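PDB 4Q0W: DNA repair protein RAD2, which cuts single-stranded DNA as a magnesium-dependent endonuclease of nucleotide excision repair, and is represented here by its catalytic core bound to DNA. Local coordinates for residues Lys24-Ala30 and Ile69-Phe75; Trp33-Phe37 and Gly56-Arg60. All blocks are in the same frame, centred on the assembly; numbering follows the deposited sequence.

Contact 1. Residues Lys24-Ala30 and Ile69-Phe75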
ATOM      1  N   LYS A  24     -37.304  18.050  -3.995  1.00 28.53           N
ATOM      2  CA  LYS A  24     -36.170  18.246  -4.893  0.50 30.86           C
ATOM      3  C   LYS A  24     -36.350  17.436  -6.173  1.00 28.24           C
ATOM      4  O   LYS A  24     -36.729  16.264  -6.120  1.00 25.00           O
ATOM      5  CB  LYS A  24     -34.857  17.842  -4.216  0.50 31.38           C
ATOM      6  CG  LYS A  24     -33.998  19.015  -3.757  0.50 36.69           C
ATOM      7  CD  LYS A  24     -34.800  20.003  -2.931  0.50 39.33           C
ATOM      8  CE  LYS A  24     -33.968  21.238  -2.589  0.50 41.82           C
ATOM      9  NZ  LYS A  24     -32.703  20.886  -1.887  0.50 36.04           N
ATOM     10  N   ARG A  25     -36.093  18.067  -7.319  1.00 22.83           N
ATOM     11  CA  ARG A  25     -36.020  17.344  -8.588  1.00 24.22           C
ATOM     12  C   ARG A  25     -34.598  16.800  -8.660  1.00 26.82           C
ATOM     13  O   ARG A  25     -33.636  17.564  -8.515  1.00 24.08           O
ATOM     14  CB  ARG A  25     -36.277  18.277  -9.776  1.00 24.41           C
ATOM     15  CG  ARG A  25     -37.675  18.914  -9.811  1.00 28.35           C
ATOM     16  CD  ARG A  25     -37.704  20.094 -10.777  1.00 26.88           C
ATOM     17  NE  ARG A  25     -36.661  21.058 -10.413  1.00 31.80           N
ATOM     18  CZ  ARG A  25     -36.144  21.966 -11.238  1.00 26.14           C
ATOM     19  NH1 ARG A  25     -36.568  22.061 -12.489  1.00 25.88           N
ATOM     20  NH2 ARG A  25     -35.189  22.773 -10.807  1.00 27.39           N
ATOM     21  N   MET A  26     -34.451  15.493  -8.868  1.00 19.62           N
ATOM     22  CA  MET A  26     -33.130  14.868  -8.830  1.00 21.20           C
ATOM     23  C   MET A  26     -32.890  14.006 -10.061  1.00 22.88           C
ATOM     24  O   MET A  26     -33.672  13.093 -10.349  1.00 21.03           O
ATOM     25  CB  MET A  26     -32.989  13.994  -7.577  1.00 17.09           C
ATOM     26  CG  MET A  26     -32.950  14.746  -6.268  1.00 23.53           C
ATOM     27  SD  MET A  26     -31.360  15.549  -5.979  1.00 31.98           S
ATOM     28  CE  MET A  26     -31.261  15.325  -4.198  1.00 30.93           C
ATOM     29  N   ALA A  27     -31.823  14.289 -10.804  1.00 18.64           N
ATOM     30  CA  ALA A  27     -31.442  13.393 -11.891  1.00 16.23           C
ATOM     31  C   ALA A  27     -30.872  12.128 -11.262  1.00 19.49           C
ATOM     32  O   ALA A  27     -29.924  12.194 -10.467  1.00 21.67           O
ATOM     33  CB  ALA A  27     -30.405  14.043 -12.792  1.00 21.30           C
ATOM     34  N   VAL A  28     -31.451  10.975 -11.580  1.00 17.05           N
ATOM     35  CA  VAL A  28     -30.913   9.732 -11.028  1.00 16.32           C
ATOM     36  C   VAL A  28     -30.085   9.031 -12.087  1.00 19.79           C
ATOM     37  O   VAL A  28     -30.600   8.679 -13.157  1.00 17.24           O
ATOM     38  CB  VAL A  28     -32.028   8.803 -10.501  1.00 22.43           C
ATOM     39  CG1 VAL A  28     -31.433   7.525  -9.913  1.00 18.27           C
ATOM     40  CG2 VAL A  28     -32.862   9.542  -9.452  1.00 20.40           C
ATOM     41  N   ASP A  29     -28.799   8.858 -11.801  1.00 19.46           N
ATOM     42  CA  ASP A  29     -27.901   8.157 -12.720  1.00 21.08           C
ATOM     43  C   ASP A  29     -28.067   6.665 -12.469  1.00 18.70           C
ATOM     44  O   ASP A  29     -27.502   6.117 -11.523  1.00 20.65           O
ATOM     45  CB  ASP A  29     -26.442   8.621 -12.513  1.00 17.97           C
ATOM     46  CG  ASP A  29     -25.421   7.716 -13.210  1.00 26.62           C
ATOM     47  OD1 ASP A  29     -25.809   6.895 -14.072  1.00 23.02           O
ATOM     48  OD2 ASP A  29     -24.213   7.829 -12.893  1.00 23.64           O
ATOM     49  N   ALA A  30     -28.838   5.998 -13.320  1.00 19.20           N
ATOM     50  CA  ALA A  30     -29.162   4.603 -13.061  1.00 19.08           C
ATOM     51  C   ALA A  30     -28.422   3.686 -14.017  1.00 23.00           C
ATOM     52  O   ALA A  30     -28.799   2.527 -14.179  1.00 22.11           O
ATOM     53  CB  ALA A  30     -30.662   4.387 -13.165  1.00 22.53           C
ATOM     54  N   ILE A  69     -38.841  12.943  -3.023  1.00 22.33           N
ATOM     55  CA  ILE A  69     -37.971  13.336  -4.129  1.00 26.53           C
ATOM     56  C   ILE A  69     -38.688  13.130  -5.461  1.00 20.81           C
ATOM     57  O   ILE A  69     -39.419  12.149  -5.647  1.00 22.35           O
ATOM     58  CB  ILE A  69     -36.618  12.573  -4.083  1.00 28.61           C
ATOM     59  CG1 ILE A  69     -35.787  13.064  -2.901  1.00 24.95           C
ATOM     60  CG2 ILE A  69     -35.806  12.763  -5.371  1.00 23.63           C
ATOM     61  CD1 ILE A  69     -34.684  12.108  -2.497  1.00 25.41           C
ATOM     62  N   ARG A  70     -38.509  14.072  -6.379  1.00 22.03           N
ATOM     63  CA  ARG A  70     -39.051  13.936  -7.727  1.00 20.27           C
ATOM     64  C   ARG A  70     -37.939  13.510  -8.695  1.00 26.28           C
ATOM     65  O   ARG A  70     -37.226  14.358  -9.249  1.00 24.66           O
ATOM     66  CB  ARG A  70     -39.696  15.247  -8.176  1.00 25.93           C
ATOM     67  CG  ARG A  70     -40.942  15.614  -7.357  1.00 34.48           C
ATOM     68  CD  ARG A  70     -41.070  17.118  -7.153  1.00 34.44           C
ATOM     69  NE  ARG A  70     -41.463  17.823  -8.370  1.00 36.82           N
ATOM     70  CZ  ARG A  70     -41.153  19.092  -8.632  1.00 40.26           C
ATOM     71  NH1 ARG A  70     -40.436  19.804  -7.761  1.00 38.22           N
ATOM     72  NH2 ARG A  70     -41.552  19.653  -9.767  1.00 37.83           N
ATOM     73  N   PRO A  71     -37.785  12.190  -8.902  1.00 21.37           N
ATOM     74  CA  PRO A  71     -36.624  11.737  -9.676  1.00 20.16           C
ATOM     75  C   PRO A  71     -36.846  11.805 -11.181  1.00 21.01           C
ATOM     76  O   PRO A  71     -37.977  11.716 -11.652  1.00 22.21           O
ATOM     77  CB  PRO A  71     -36.467  10.272  -9.246  1.00 21.47           C
ATOM     78  CG  PRO A  71     -37.857   9.818  -8.883  1.00 19.70           C
ATOM     79  CD  PRO A  71     -38.646  11.068  -8.475  1.00 23.82           C
ATOM     80  N   VAL A  72     -35.768  11.992 -11.931  1.00 19.60           N
ATOM     81  CA  VAL A  72     -35.799  11.637 -13.340  1.00 19.59           C
ATOM     82  C   VAL A  72     -34.640  10.700 -13.630  1.00 17.83           C
ATOM     83  O   VAL A  72     -33.479  11.027 -13.373  1.00 18.40           O
ATOM     84  CB  VAL A  72     -35.895  12.863 -14.298  1.00 25.59           C
ATOM     85  CG1 VAL A  72     -35.163  14.036 -13.756  1.00 24.35           C
ATOM     86  CG2 VAL A  72     -35.439  12.504 -15.723  1.00 23.13           C
ATOM     87  N   PHE A  73     -34.977   9.508 -14.105  1.00 20.23           N
ATOM     88  CA  PHE A  73     -33.988   8.464 -14.297  1.00 17.91           C
ATOM     89  C   PHE A  73     -33.246   8.668 -15.609  1.00 19.12           C
ATOM     90  O   PHE A  73     -33.846   8.982 -16.646  1.00 18.94           O
ATOM     91  CB  PHE A  73     -34.645   7.073 -14.221  1.00 14.50           C
ATOM     92  CG  PHE A  73     -34.765   6.549 -12.817  1.00 15.75           C
ATOM     93  CD1 PHE A  73     -35.497   7.251 -11.859  1.00 14.22           C
ATOM     94  CD2 PHE A  73     -34.138   5.369 -12.445  1.00 16.90           C
ATOM     95  CE1 PHE A  73     -35.608   6.779 -10.547  1.00 15.41           C
ATOM     96  CE2 PHE A  73     -34.244   4.881 -11.135  1.00 15.63           C
ATOM     97  CZ  PHE A  73     -34.975   5.591 -10.186  1.00 18.91           C
ATOM     98  N   VAL A  74     -31.932   8.494 -15.563  1.00 18.21           N
ATOM     99  CA  VAL A  74     -31.124   8.649 -16.770  1.00 21.68           C
ATOM    100  C   VAL A  74     -30.367   7.361 -17.041  1.00 18.78           C
ATOM    101  O   VAL A  74     -29.683   6.835 -16.146  1.00 18.03           O
ATOM    102  CB  VAL A  74     -30.143   9.838 -16.662  1.00 21.39           C
ATOM    103  CG1 VAL A  74     -29.342   9.988 -17.962  1.00 19.21           C
ATOM    104  CG2 VAL A  74     -30.906  11.118 -16.371  1.00 16.83           C
ATOM    105  N   PHE A  75     -30.511   6.848 -18.266  1.00 19.26           N
ATOM    106  CA  PHE A  75     -29.812   5.641 -18.694  1.00 16.96           C
ATOM    107  C   PHE A  75     -28.704   5.963 -19.704  1.00 22.72           C
ATOM    108  O   PHE A  75     -28.774   6.981 -20.395  1.00 22.53           O
ATOM    109  CB  PHE A  75     -30.809   4.639 -19.300  1.00 19.06           C
ATOM    110  CG  PHE A  75     -31.818   4.116 -18.304  1.00 23.25           C
ATOM    111  CD1 PHE A  75     -33.012   4.792 -18.081  1.00 21.43           C
ATOM    112  CD2 PHE A  75     -31.557   2.962 -17.574  1.00 19.92           C
ATOM    113  CE1 PHE A  75     -33.942   4.315 -17.160  1.00 18.64           C
ATOM    114  CE2 PHE A  75     -32.483   2.475 -16.646  1.00 23.24           C
ATOM    115  CZ  PHE A  75     -33.671   3.155 -16.439  1.00 21.97           C
TER
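Six backbone hydrogen bonds join K24-A30 to I69-F75, starting with R70 N donating to K24 O at 2.8 Å. M26 and V28 each use both N and O across the pair: M26 N bonds to R70 O and M26 O accepts V72 N, then V28 N reaches V72 O at 2.7 Å (173° at the hydrogen) and V28 O takes V74 N. A30 N to V74 O ends the series at 3.1 Å. The odd-numbered R25, A27 and D29 turn their backbone polar groups to D186, G187 and I189, so strand 25-29 is bonded on both edges. The pair belongs to the N-domain and to the parallel centre of the Rossmann-like XPG/RAD2 sheet, where I-domain strands flank it. D29, by similarity a magnesium ligand, has OD1 bonded to S31 and OD2 to T190. On the opposite face V28 CG1, anti to its backbone N (chi1 -179°), sits over the centre of the F73 ring, 4.1 Å from the centroid, while V28 CG2 meets P71 CB at 3.7 Å. Back on the D29 side, R25 CG lies over one face of the R70 guanidinium, 3.6 Å from R70 NH1; R25 forms a salt bridge to D186, and R70 NH1 bonds to D23 O.

Contact 2. Residues Trp33-Phe37 and Gly56-Arg60. With nucleotides of chain C; nucleotides of chain D.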
ATOM      1  N   TRP A  33     -27.045   0.371 -12.321  1.00 26.90           N
ATOM      2  CA  TRP A  33     -27.896  -0.309 -11.340  1.00 23.88           C
ATOM      3  C   TRP A  33     -28.179  -1.779 -11.695  1.00 22.85           C
ATOM      4  O   TRP A  33     -28.063  -2.667 -10.841  1.00 19.84           O
ATOM      5  CB  TRP A  33     -29.230   0.428 -11.190  1.00 20.04           C
ATOM      6  CG  TRP A  33     -29.151   1.714 -10.425  1.00 29.10           C
ATOM      7  CD1 TRP A  33     -28.031   2.486 -10.191  1.00 24.92           C
ATOM      8  CD2 TRP A  33     -30.239   2.377  -9.776  1.00 23.62           C
ATOM      9  NE1 TRP A  33     -28.375   3.593  -9.439  1.00 23.50           N
ATOM     10  CE2 TRP A  33     -29.720   3.543  -9.167  1.00 23.52           C
ATOM     11  CE3 TRP A  33     -31.606   2.094  -9.644  1.00 21.89           C
ATOM     12  CZ2 TRP A  33     -30.523   4.425  -8.439  1.00 18.79           C
ATOM     13  CZ3 TRP A  33     -32.400   2.973  -8.918  1.00 23.23           C
ATOM     14  CH2 TRP A  33     -31.856   4.129  -8.333  1.00 20.27           C
ATOM     15  N   ILE A  34     -28.554  -2.041 -12.944  1.00 20.93           N
ATOM     16  CA  ILE A  34     -28.939  -3.412 -13.305  1.00 30.95           C
ATOM     17  C   ILE A  34     -27.776  -4.370 -13.074  1.00 35.62           C
ATOM     18  O   ILE A  34     -27.918  -5.362 -12.350  1.00 30.86           O
ATOM     19  CB  ILE A  34     -29.444  -3.530 -14.748  1.00 31.96           C
ATOM     20  CG1 ILE A  34     -30.756  -2.768 -14.927  1.00 27.40           C
ATOM     21  CG2 ILE A  34     -29.678  -4.996 -15.118  1.00 40.43           C
ATOM     22  CD1 ILE A  34     -31.213  -2.697 -16.379  1.00 27.52           C
ATOM     23  N   TYR A  35     -26.623  -4.053 -13.663  1.00 30.42           N
ATOM     24  CA  TYR A  35     -25.446  -4.904 -13.541  1.00 37.69           C
ATOM     25  C   TYR A  35     -25.070  -5.081 -12.085  1.00 37.61           C
ATOM     26  O   TYR A  35     -24.667  -6.165 -11.661  1.00 40.48           O
ATOM     27  CB  TYR A  35     -24.257  -4.329 -14.325  1.00 39.21           C
ATOM     28  CG  TYR A  35     -23.133  -5.329 -14.472  1.00 51.87           C
ATOM     29  CD1 TYR A  35     -23.274  -6.442 -15.297  1.00 52.67           C
ATOM     30  CD2 TYR A  35     -21.935  -5.177 -13.772  1.00 51.81           C
ATOM     31  CE1 TYR A  35     -22.251  -7.377 -15.431  1.00 53.38           C
ATOM     32  CE2 TYR A  35     -20.906  -6.105 -13.900  1.00 54.82           C
ATOM     33  CZ  TYR A  35     -21.071  -7.203 -14.729  1.00 61.88           C
ATOM     34  OH  TYR A  35     -20.061  -8.128 -14.859  1.00 61.50           O
ATOM     35  N   GLN A  36     -25.226  -4.004 -11.323  1.00 33.50           N
ATOM     36  CA  GLN A  36     -24.911  -3.999  -9.905  1.00 33.73           C
ATOM     37  C   GLN A  36     -25.813  -4.949  -9.108  1.00 39.87           C
ATOM     38  O   GLN A  36     -25.337  -5.693  -8.248  1.00 43.16           O
ATOM     39  CB  GLN A  36     -25.039  -2.568  -9.380  1.00 38.65           C
ATOM     40  CG  GLN A  36     -24.526  -2.337  -7.977  1.00 44.22           C
ATOM     41  CD  GLN A  36     -24.407  -0.855  -7.654  1.00 47.51           C
ATOM     42  OE1 GLN A  36     -25.183  -0.316  -6.863  1.00 44.95           O
ATOM     43  NE2 GLN A  36     -23.431  -0.189  -8.268  1.00 46.35           N
ATOM     44  N   PHE A  37     -27.111  -4.920  -9.393  1.00 33.82           N
ATOM     45  CA  PHE A  37     -28.057  -5.799  -8.713  1.00 34.77           C
ATOM     46  C   PHE A  37     -27.819  -7.260  -9.092  1.00 39.85           C
ATOM     47  O   PHE A  37     -27.967  -8.158  -8.261  1.00 43.28           O
ATOM     48  CB  PHE A  37     -29.491  -5.388  -9.045  1.00 30.02           C
ATOM     49  CG  PHE A  37     -29.905  -4.077  -8.423  1.00 30.27           C
ATOM     50  CD1 PHE A  37     -29.694  -3.840  -7.076  1.00 27.37           C
ATOM     51  CD2 PHE A  37     -30.496  -3.083  -9.190  1.00 29.57           C
ATOM     52  CE1 PHE A  37     -30.066  -2.633  -6.504  1.00 23.06           C
ATOM     53  CE2 PHE A  37     -30.871  -1.872  -8.626  1.00 27.36           C
ATOM     54  CZ  PHE A  37     -30.653  -1.648  -7.284  1.00 26.17           C
ATOM     55  N   GLY A  56     -34.477  -4.580  -7.038  1.00 28.46           N
ATOM     56  CA  GLY A  56     -33.546  -3.502  -6.745  1.00 28.01           C
ATOM     57  C   GLY A  56     -34.105  -2.143  -7.113  1.00 19.78           C
ATOM     58  O   GLY A  56     -34.125  -1.237  -6.282  1.00 22.16           O
ATOM     59  N   PHE A  57     -34.550  -1.994  -8.359  1.00 20.45           N
ATOM     60  CA  PHE A  57     -35.139  -0.734  -8.796  1.00 23.51           C
ATOM     61  C   PHE A  57     -36.347  -0.355  -7.948  1.00 27.15           C
ATOM     62  O   PHE A  57     -36.468   0.806  -7.539  1.00 19.07           O
ATOM     63  CB  PHE A  57     -35.541  -0.787 -10.266  1.00 22.77           C
ATOM     64  CG  PHE A  57     -34.480  -0.282 -11.207  1.00 19.60           C
ATOM     65  CD1 PHE A  57     -33.397  -1.085 -11.547  1.00 16.77           C
ATOM     66  CD2 PHE A  57     -34.576   0.987 -11.767  1.00 18.58           C
ATOM     67  CE1 PHE A  57     -32.425  -0.629 -12.420  1.00 22.27           C
ATOM     68  CE2 PHE A  57     -33.606   1.450 -12.642  1.00 22.40           C
ATOM     69  CZ  PHE A  57     -32.526   0.637 -12.967  1.00 19.09           C
ATOM     70  N   PHE A  58     -37.229  -1.323  -7.676  1.00 20.19           N
ATOM     71  CA  PHE A  58     -38.443  -1.034  -6.905  1.00 24.21           C
ATOM     72  C   PHE A  58     -38.123  -0.437  -5.524  1.00 18.12           C
ATOM     73  O   PHE A  58     -38.716   0.563  -5.114  1.00 22.79           O
ATOM     74  CB  PHE A  58     -39.326  -2.291  -6.764  1.00 22.05           C
ATOM     75  CG  PHE A  58     -40.642  -2.041  -6.055  1.00 25.60           C
ATOM     76  CD1 PHE A  58     -40.735  -2.134  -4.670  1.00 27.59           C
ATOM     77  CD2 PHE A  58     -41.791  -1.732  -6.780  1.00 24.84           C
ATOM     78  CE1 PHE A  58     -41.957  -1.904  -4.015  1.00 23.49           C
ATOM     79  CE2 PHE A  58     -43.009  -1.502  -6.133  1.00 27.06           C
ATOM     80  CZ  PHE A  58     -43.084  -1.587  -4.752  1.00 21.01           C
ATOM     81  N   ARG A  59     -37.192  -1.064  -4.817  1.00 21.78           N
ATOM     82  CA  ARG A  59     -36.790  -0.619  -3.491  1.00 23.61           C
ATOM     83  C   ARG A  59     -36.183   0.795  -3.487  1.00 27.84           C
ATOM     84  O   ARG A  59     -36.445   1.603  -2.580  1.00 23.13           O
ATOM     85  CB  ARG A  59     -35.780  -1.617  -2.914  1.00 28.15           C
ATOM     86  CG  ARG A  59     -35.253  -1.258  -1.528  1.00 34.06           C
ATOM     87  CD  ARG A  59     -34.299  -2.333  -1.011  1.00 41.28           C
ATOM     88  N   ARG A  60     -35.361   1.094  -4.490  1.00 22.05           N
ATOM     89  CA  ARG A  60     -34.747   2.418  -4.567  1.00 22.65           C
ATOM     90  C   ARG A  60     -35.766   3.491  -4.943  1.00 22.02           C
ATOM     91  O   ARG A  60     -35.738   4.596  -4.405  1.00 18.34           O
ATOM     92  CB  ARG A  60     -33.556   2.412  -5.537  1.00 16.26           C
ATOM     93  CG  ARG A  60     -32.394   1.584  -5.021  1.00 23.89           C
ATOM     94  CD  ARG A  60     -31.131   1.804  -5.843  1.00 22.57           C
ATOM     95  NE  ARG A  60     -29.988   1.111  -5.266  1.00 18.76           N
ATOM     96  CZ  ARG A  60     -28.762   1.150  -5.781  1.00 27.18           C
ATOM     97  NH1 ARG A  60     -28.527   1.857  -6.876  1.00 22.09           N
ATOM     98  NH2 ARG A  60     -27.774   0.484  -5.201  1.00 20.69           N
TER
ATOM     99  P    DT C   3     -17.578  -3.616 -15.922  1.00 88.09           P
ATOM    100  O5'  DT C   3     -18.893  -3.450 -15.017  1.00 54.01           O
ATOM    101  C5'  DT C   3     -19.859  -2.442 -15.318  1.00 45.18           C
ATOM    102  C4'  DT C   3     -20.100  -1.554 -14.113  1.00 41.79           C
ATOM    103  O4'  DT C   3     -20.676  -2.314 -13.032  1.00 46.70           O
ATOM    104  C3'  DT C   3     -18.823  -0.959 -13.543  1.00 49.91           C
ATOM    105  O3'  DT C   3     -18.700   0.368 -14.024  1.00 50.85           O
ATOM    106  C2'  DT C   3     -18.987  -0.990 -12.026  1.00 46.36           C
ATOM    107  C1'  DT C   3     -20.285  -1.748 -11.797  1.00 48.22           C
ATOM    108  N1   DT C   3     -20.157  -2.876 -10.840  1.00 43.81           N
ATOM    109  C2   DT C   3     -20.634  -2.733  -9.555  1.00 36.51           C
ATOM    110  O2   DT C   3     -21.152  -1.710  -9.146  1.00 40.44           O
ATOM    111  N3   DT C   3     -20.488  -3.845  -8.767  1.00 37.13           N
ATOM    112  C4   DT C   3     -19.912  -5.049  -9.141  1.00 47.77           C
ATOM    113  O4   DT C   3     -19.814  -5.995  -8.361  1.00 55.01           O
ATOM    114  C5   DT C   3     -19.429  -5.116 -10.501  1.00 45.06           C
ATOM    115  C7   DT C   3     -18.793  -6.371 -11.018  1.00 51.72           C
ATOM    116  C6   DT C   3     -19.574  -4.042 -11.280  1.00 39.27           C
TER
ATOM    117  P    DA D  16     -21.459  -2.480   2.907  1.00 85.56           P
ATOM    118  OP1  DA D  16     -21.013  -1.333   3.741  1.00 63.57           O
ATOM    119  OP2  DA D  16     -21.975  -3.710   3.556  1.00 74.20           O
ATOM    120  O5'  DA D  16     -22.572  -1.988   1.867  1.00 71.77           O
ATOM    121  C5'  DA D  16     -22.378  -0.798   1.114  1.00 59.49           C
ATOM    122  C4'  DA D  16     -23.143  -0.892  -0.191  1.00 62.44           C
ATOM    123  O4'  DA D  16     -22.564  -1.930  -1.021  1.00 61.66           O
ATOM    124  C3'  DA D  16     -24.615  -1.285  -0.051  1.00 66.17           C
ATOM    125  O3'  DA D  16     -25.446  -0.125  -0.189  1.00 60.00           O
ATOM    126  C2'  DA D  16     -24.853  -2.325  -1.160  1.00 57.53           C
ATOM    127  C1'  DA D  16     -23.559  -2.244  -1.971  1.00 59.36           C
ATOM    128  N9   DA D  16     -23.168  -3.448  -2.705  1.00 55.20           N
ATOM    129  C8   DA D  16     -23.256  -4.754  -2.302  1.00 54.13           C
ATOM    130  N7   DA D  16     -22.814  -5.613  -3.194  1.00 53.66           N
ATOM    131  C5   DA D  16     -22.402  -4.818  -4.255  1.00 53.54           C
ATOM    132  C6   DA D  16     -21.838  -5.119  -5.518  1.00 47.34           C
ATOM    133  N6   DA D  16     -21.575  -6.364  -5.932  1.00 49.79           N
ATOM    134  N1   DA D  16     -21.544  -4.084  -6.340  1.00 41.74           N
ATOM    135  C2   DA D  16     -21.801  -2.834  -5.920  1.00 43.30           C
ATOM    136  N3   DA D  16     -22.332  -2.433  -4.761  1.00 45.02           N
ATOM    137  C4   DA D  16     -22.616  -3.480  -3.968  1.00 51.10           C
TER
HETATM  138  O   HOH W   1     -25.720   2.124  -6.934  1.00 30.60           O
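R60 lays its extended side chain across the indole of W33, with R60 CD 3.5 Å from the centroid of the six-membered ring and R60 CZ 4.3 Å from that of the five-membered ring. The guanidinium stands almost upright on the indole, planes 85° apart, and meets it through NH1, a cation-pi contact. F37 CZ comes over one face of the same guanidinium.

The tight, buried part is made by W33, F57 and I34, with G56 against F37. W33 turns an edge to the face of F57 (centroids 5.0 Å apart), and F57 CE1 also meets I34 CG1 at 3.7 Å. G56 has no side chain, so its CA reaches the middle of the F37 ring, 3.5 Å from the centroid, with the segment axes 10.9 Å apart and crossing at 114°.

Toward the DNA the contact becomes polar and water enters. Q36, its CG anti to the backbone N (chi1 -170°), extends so that OE1 accepts R60 NH2 at 3.2 Å; a water also bridges Q36 OE1 to R60 NH1, though its approach to OE1 is short. Q36 NE2 donates to O2 of DT3 of chain C at 2.9 Å, while Q36 CG packs on DA16 of chain D. The R60 NH2 bond probably favours the amide rotation that turns NE2 to the base, making R60 a second-shell residue, its cation resting on the indole.

In the fold
Both contacts belong to the N-domain, and the helices of contact 2 lie between the strands of contact 1 in the chain: strand 25-29 leads into helix 33-40, and helix 52-66 into strand 70-75. Contact 1 is core, with 11 of its 14 touching residues buried, and is held chiefly by main-chain bonds between strands. Contact 2, only partly buried, joins two helices chiefly through side chains, by aromatic, cation-pi and amide interactions, and its polar margin meets DNA. They share an apolar interface: F73 CE2 lies 3.5 Å from W33 CZ3, and V28 CG1 is 3.6 Å from W33 CZ2. The sheet's other face carries D29, probably a magnesium ligand, with its side chain about 7 Å from the bound calcium ion.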